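Local coordinates for protein probable amidase (Thermus thermophilus, PDB 2DC0) that is a probable amidase of the amidase family, an alpha/beta protein built round one large mixed beta sheet, at residues L245-V251 and E369-K375; A85-L91 and M117-A121. One frame throughout, in Å; residues are numbered along the deposited sequence.

Interaction 1 and interaction 2 belong to different regions of the same amidase fold. Their centres are about 31 Å apart and their nearest atoms about 15 Å, so they do not touch. Interaction 2 closes first along the chain and is the more buried, its centre about 17 Å from that of the chain. It joins loops that follow two neighbouring parallel strands, and His118 and Ala121 of its 117-121 segment touch Ser147, part of the glycine- and serine-rich sequence that marks the amidase signature family. Interaction 1, centred about 23 Å from the chain centre, sets a small hairpin against the loop between helices 242-245 and 251-263.

Interaction 1 (L245-V251 and E369-K375); sequences LEGRLGV and ELESGRK
Glu371 holds Leu249 at two points, once through its backbone and once through its carboxylate. Its N-H bonds to Leu249 O (N to O 2.9 Å), while OE2 accepts from Leu249 N at 3.1 Å. The second bond depends on a folded start to the side chain: with chi1 at 67°, CG stands between the backbone N and the carbonyl carbon, and the extended remainder runs back beside the Gly247-Leu249 backbone, with CG 3.1 Å from Leu249 O. Leu249 N meets the carboxylate from above, 54° out of its plane. Gly247 N also lies 3.1 Å from Glu371 OE2. Arg254 makes a salt bridge to this same oxygen, so a cation and backbone N-H share one carboxylate atom and should favour its charged form.

Ser372, the next residue of the turn, adds a side-chain bond. Its OG gives a hydrogen bond to Gly247 O, 2.7 Å away, arriving in the carbonyl plane on a lone pair (C=O...OG 134°). The Leu370 methyl CD1 lies against the same carbonyl, 3.9 Å from Gly247 O. Farther out, Lys375 NZ comes to the edge of the Arg248 guanidinium, in its plane and 3.1 Å from NH1; these are like charges and no bond joins them. Lys375 NZ also has a long, weak ion pair with Glu379.

The arrangement is a two-residue beta hairpin, its type I turn running from Leu370 to Gly373, set against a type II turn from Leu245 to Arg248. A water links Val251 N with Glu369 O. Strands 367-370 and 373-376 thus meet the connection between helices 242-245 and 251-263, while Leu245 and Leu249 pack on strand 350-354 of the main sheet and on helix 251-263.

Interaction 2 (A85-L91 and M117-A121); sequences AGTKAPL and MHEIA
Ala85 O receives the N-H of Ile120 (O to N 2.8 Å), the one backbone hydrogen bond between these two irregular loops of the amidase alpha/beta fold. They follow strands 69-73 and 110-115, parallel neighbours in the large mixed sheet. The bond is nearly linear at the acceptor, with a C=O...N angle of 167°. Ala85 and Gly86 both have positive phi, as does Ile120 across from them, and Gly86 CA lies 4.4 Å from Glu119 CA. Beside them, Asn128 ND2 bonds to both Gly86 O and Met117 O, tying the two backbones a second time.

Selenomethionine Met117 folds its tip over Ala85: SE lies 3.8 Å from Ala85 CA, and the bend at chi3 (-82°) turns CE to the carbonyl, 3.8 Å from Ala85 O. On the far side of the Ala85-Ile120 bond, Ile120 CG2 rests on Thr87 CG2 at 3.9 Å, while helix 310-321 contributes Val312 and Leu316 to the packing round Ile120.

Glu119 runs out extended, crossing Thr87 at about a right angle, and its buried carboxylate is well supplied with donors. Ser309 bonds to OE1 and Trp130 to OE2, which together with Thr87 should fix the rotation of the group. Thr87 OG1 donates to the anti lone pair of Glu119 OE2 across 2.6 Å, and the same hydroxyl accepts from Ala89 N, two residues on, closing an ST turn with OG1 3.1 Å from that nitrogen.

Interaction 1 (L245-V251 and E369-K375)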
loop_
_atom_site.group_PDB
_atom_site.type_symbol
_atom_site.label_atom_id
_atom_site.label_comp_id
_atom_site.label_asym_id
_atom_site.label_seq_id
_atom_site.Cartn_x
_atom_site.Cartn_y
_atom_site.Cartn_z
ATOM N N LEU A 245 -6.323 5.441 -19.742
ATOM C CA LEU A 245 -6.851 4.658 -20.867
ATOM C C LEU A 245 -6.482 5.184 -22.247
ATOM O O LEU A 245 -6.586 4.469 -23.246
ATOM C CB LEU A 245 -8.375 4.572 -20.767
ATOM C CG LEU A 245 -8.943 3.806 -19.569
ATOM C CD1 LEU A 245 -10.457 3.974 -19.531
ATOM C CD2 LEU A 245 -8.568 2.334 -19.673
ATOM N N GLU A 246 -6.057 6.437 -22.299
ATOM C CA GLU A 246 -5.683 7.066 -23.553
ATOM C C GLU A 246 -4.770 6.191 -24.417
ATOM O O GLU A 246 -3.652 5.866 -24.029
ATOM C CB GLU A 246 -5.007 8.402 -23.251
ATOM C CG GLU A 246 -4.701 9.235 -24.468
ATOM C CD GLU A 246 -4.340 10.652 -24.093
ATOM O OE1 GLU A 246 -5.253 11.416 -23.717
ATOM O OE2 GLU A 246 -3.145 11.000 -24.155
ATOM N N GLY A 247 -5.275 5.803 -25.587
ATOM C CA GLY A 247 -4.506 4.988 -26.509
ATOM C C GLY A 247 -4.305 3.526 -26.138
ATOM O O GLY A 247 -3.619 2.797 -26.853
ATOM N N ARG A 248 -4.905 3.074 -25.045
ATOM C CA ARG A 248 -4.720 1.686 -24.634
ATOM C C ARG A 248 -5.898 0.756 -24.906
ATOM O O ARG A 248 -5.886 -0.406 -24.509
ATOM C CB ARG A 248 -4.330 1.631 -23.154
ATOM C CG ARG A 248 -2.979 2.289 -22.871
ATOM C CD ARG A 248 -2.340 1.756 -21.602
ATOM N NE ARG A 248 -1.062 2.399 -21.289
ATOM C CZ ARG A 248 0.112 2.092 -21.838
ATOM N NH1 ARG A 248 0.206 1.135 -22.754
ATOM N NH2 ARG A 248 1.207 2.743 -21.458
ATOM N N LEU A 249 -6.912 1.264 -25.595
ATOM C CA LEU A 249 -8.079 0.459 -25.928
ATOM C C LEU A 249 -8.170 0.275 -27.437
ATOM O O LEU A 249 -7.651 1.089 -28.200
ATOM C CB LEU A 249 -9.354 1.151 -25.435
ATOM C CG LEU A 249 -9.503 1.334 -23.925
ATOM C CD1 LEU A 249 -10.810 2.048 -23.625
ATOM C CD2 LEU A 249 -9.463 -0.019 -23.243
ATOM N N GLY A 250 -8.814 -0.806 -27.866
ATOM C CA GLY A 250 -8.999 -1.021 -29.286
ATOM C C GLY A 250 -10.203 -0.167 -29.651
ATOM O O GLY A 250 -11.052 0.087 -28.801
ATOM N N VAL A 251 -10.281 0.289 -30.897
ATOM C CA VAL A 251 -11.394 1.131 -31.351
ATOM C C VAL A 251 -12.800 0.639 -30.977
ATOM O O VAL A 251 -13.638 1.435 -30.546
ATOM C CB VAL A 251 -11.347 1.330 -32.890
ATOM C CG1 VAL A 251 -12.576 2.104 -33.360
ATOM C CG2 VAL A 251 -10.078 2.095 -33.276
ATOM N N GLU A 369 -3.788 -4.658 -32.615
ATOM C CA GLU A 369 -4.060 -3.306 -33.069
ATOM C C GLU A 369 -4.866 -2.507 -32.053
ATOM O O GLU A 369 -6.035 -2.805 -31.810
ATOM C CB GLU A 369 -4.829 -3.343 -34.394
ATOM C CG GLU A 369 -3.964 -3.194 -35.630
ATOM C CD GLU A 369 -3.238 -1.862 -35.662
ATOM O OE1 GLU A 369 -3.910 -0.811 -35.558
ATOM O OE2 GLU A 369 -1.996 -1.869 -35.788
ATOM N N LEU A 370 -4.238 -1.500 -31.457
ATOM C CA LEU A 370 -4.924 -0.639 -30.505
ATOM C C LEU A 370 -5.245 0.658 -31.235
ATOM O O LEU A 370 -4.773 0.880 -32.351
ATOM C CB LEU A 370 -4.038 -0.333 -29.295
ATOM C CG LEU A 370 -3.603 -1.522 -28.435
ATOM C CD1 LEU A 370 -2.839 -1.018 -27.221
ATOM C CD2 LEU A 370 -4.834 -2.315 -28.002
ATOM N N GLU A 371 -6.038 1.517 -30.605
ATOM C CA GLU A 371 -6.413 2.785 -31.212
ATOM C C GLU A 371 -5.187 3.658 -31.496
ATOM O O GLU A 371 -5.237 4.564 -32.332
ATOM C CB GLU A 371 -7.409 3.527 -30.302
ATOM C CG GLU A 371 -6.834 4.012 -28.970
ATOM C CD GLU A 371 -7.901 4.183 -27.897
ATOM O OE1 GLU A 371 -9.061 4.471 -28.253
ATOM O OE2 GLU A 371 -7.583 4.042 -26.695
ATOM N N SER A 372 -4.083 3.362 -30.818
ATOM C CA SER A 372 -2.846 4.123 -30.978
ATOM C C SER A 372 -1.786 3.418 -31.828
ATOM O O SER A 372 -0.667 3.914 -31.957
ATOM C CB SER A 372 -2.248 4.427 -29.605
ATOM O OG SER A 372 -1.955 3.219 -28.926
ATOM N N GLY A 373 -2.129 2.267 -32.397
ATOM C CA GLY A 373 -1.177 1.539 -33.217
ATOM C C GLY A 373 -0.898 0.136 -32.709
ATOM O O GLY A 373 -1.498 -0.303 -31.727
ATOM N N ARG A 374 0.015 -0.571 -33.369
ATOM C CA ARG A 374 0.351 -1.935 -32.970
ATOM C C ARG A 374 0.974 -1.964 -31.585
ATOM O O ARG A 374 1.615 -1.006 -31.162
ATOM C CB ARG A 374 1.316 -2.575 -33.975
ATOM C CG ARG A 374 0.851 -2.499 -35.420
ATOM C CD ARG A 374 1.447 -3.622 -36.260
ATOM N NE ARG A 374 0.907 -4.924 -35.878
ATOM C CZ ARG A 374 -0.377 -5.262 -35.980
ATOM N NH1 ARG A 374 -1.261 -4.393 -36.454
ATOM N NH2 ARG A 374 -0.778 -6.468 -35.601
ATOM N N LYS A 375 0.792 -3.073 -30.880
ATOM C CA LYS A 375 1.343 -3.203 -29.541
ATOM C C LYS A 375 1.515 -4.681 -29.219
ATOM O O LYS A 375 0.713 -5.511 -29.647
ATOM C CB LYS A 375 0.394 -2.559 -28.522
ATOM C CG LYS A 375 1.071 -2.068 -27.251
ATOM C CD LYS A 375 1.900 -0.818 -27.524
ATOM C CE LYS A 375 2.655 -0.363 -26.278
ATOM N NZ LYS A 375 1.734 -0.080 -25.138
HETATM O O HOH W 1 -8.294 -1.086 -32.681
#

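Interaction 2 (A85-L91 and M117-A121)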
loop_
_atom_site.group_PDB
_atom_site.type_symbol
_atom_site.label_atom_id
_atom_site.label_comp_id
_atom_site.label_asym_id
_atom_site.label_seq_id
_atom_site.Cartn_x
_atom_site.Cartn_y
_atom_site.Cartn_z
ATOM N N ALA A 85 0.572 -27.497 -11.872
ATOM C CA ALA A 85 0.784 -26.082 -12.194
ATOM C C ALA A 85 1.074 -25.810 -13.670
ATOM O O ALA A 85 1.776 -24.848 -14.009
ATOM C CB ALA A 85 1.920 -25.521 -11.332
ATOM N N GLY A 86 0.531 -26.662 -14.536
ATOM C CA GLY A 86 0.709 -26.503 -15.966
ATOM C C GLY A 86 2.145 -26.558 -16.450
ATOM O O GLY A 86 2.464 -26.027 -17.518
ATOM N N THR A 87 3.017 -27.207 -15.685
ATOM C CA THR A 87 4.424 -27.294 -16.061
ATOM C C THR A 87 4.963 -28.717 -15.977
ATOM O O THR A 87 4.314 -29.603 -15.432
ATOM C CB THR A 87 5.288 -26.395 -15.144
ATOM O OG1 THR A 87 6.641 -26.384 -15.614
ATOM C CG2 THR A 87 5.264 -26.920 -13.711
ATOM N N LYS A 88 6.155 -28.928 -16.528
ATOM C CA LYS A 88 6.805 -30.234 -16.482
ATOM C C LYS A 88 7.978 -30.175 -15.509
ATOM O O LYS A 88 8.583 -31.193 -15.186
ATOM C CB LYS A 88 7.303 -30.638 -17.874
ATOM C CG LYS A 88 6.286 -31.422 -18.689
ATOM C CD LYS A 88 6.087 -32.819 -18.106
ATOM C CE LYS A 88 4.881 -33.536 -18.715
ATOM N NZ LYS A 88 3.581 -32.966 -18.240
ATOM N N ALA A 89 8.292 -28.972 -15.039
ATOM C CA ALA A 89 9.393 -28.788 -14.107
ATOM C C ALA A 89 8.995 -29.164 -12.688
ATOM O O ALA A 89 7.813 -29.179 -12.340
ATOM C CB ALA A 89 9.861 -27.337 -14.141
ATOM N N PRO A 90 9.981 -29.486 -11.844
ATOM C CA PRO A 90 9.657 -29.844 -10.463
ATOM C C PRO A 90 9.143 -28.606 -9.727
ATOM O O PRO A 90 9.536 -27.480 -10.043
ATOM C CB PRO A 90 10.995 -30.343 -9.913
ATOM C CG PRO A 90 11.996 -29.537 -10.693
ATOM C CD PRO A 90 11.428 -29.602 -12.095
ATOM N N LEU A 91 8.258 -28.809 -8.758
ATOM C CA LEU A 91 7.705 -27.693 -8.000
ATOM C C LEU A 91 8.200 -27.698 -6.556
ATOM O O LEU A 91 8.606 -28.738 -6.031
ATOM C CB LEU A 91 6.172 -27.767 -8.006
ATOM C CG LEU A 91 5.496 -27.726 -9.384
ATOM C CD1 LEU A 91 3.997 -27.915 -9.227
ATOM C CD2 LEU A 91 5.808 -26.401 -10.070
HETATM N N MSE A 117 -3.986 -24.314 -16.657
HETATM C CA MSE A 117 -3.603 -22.909 -16.385
HETATM C C MSE A 117 -2.341 -22.593 -17.157
HETATM O O MSE A 117 -1.600 -23.492 -17.558
HETATM C CB MSE A 117 -3.358 -22.734 -14.887
HETATM C CG MSE A 117 -2.428 -23.788 -14.310
HETATM SE SE MSE A 117 -1.962 -23.403 -12.476
HETATM C CE MSE A 117 -0.534 -22.108 -12.781
ATOM N N HIS A 118 -2.114 -21.425 -17.343
ATOM C CA HIS A 118 -0.914 -21.007 -18.041
ATOM C C HIS A 118 0.212 -21.497 -17.143
ATOM O O HIS A 118 0.107 -21.408 -15.917
ATOM C CB HIS A 118 -0.869 -19.481 -18.170
ATOM C CG HIS A 118 0.151 -18.996 -19.150
ATOM N ND1 HIS A 118 -0.174 -18.615 -20.433
ATOM C CD2 HIS A 118 1.498 -18.897 -19.056
ATOM C CE1 HIS A 118 0.929 -18.302 -21.090
ATOM N NE2 HIS A 118 1.957 -18.465 -20.276
ATOM N N GLU A 119 1.281 -22.013 -17.749
ATOM C CA GLU A 119 2.406 -22.552 -16.993
ATOM C C GLU A 119 2.864 -21.700 -15.810
ATOM O O GLU A 119 3.236 -20.535 -15.973
ATOM C CB GLU A 119 3.581 -22.840 -17.929
ATOM C CG GLU A 119 4.803 -23.405 -17.211
ATOM C CD GLU A 119 5.808 -24.026 -18.169
ATOM O OE1 GLU A 119 5.999 -23.469 -19.267
ATOM O OE2 GLU A 119 6.410 -25.057 -17.812
ATOM N N ILE A 120 2.851 -22.339 -14.638
ATOM C CA ILE A 120 3.187 -21.773 -13.332
ATOM C C ILE A 120 2.565 -20.410 -13.086
ATOM O O ILE A 120 3.069 -19.626 -12.277
ATOM C CB ILE A 120 4.719 -21.683 -13.058
ATOM C CG1 ILE A 120 5.403 -20.771 -14.077
ATOM C CG2 ILE A 120 5.326 -23.080 -13.039
ATOM C CD1 ILE A 120 6.824 -20.347 -13.710
ATOM N N ALA A 121 1.463 -20.147 -13.785
ATOM C CA ALA A 121 0.707 -18.896 -13.670
ATOM C C ALA A 121 1.475 -17.688 -14.193
ATOM O O ALA A 121 1.088 -16.550 -13.950
ATOM C CB ALA A 121 0.297 -18.659 -12.228
#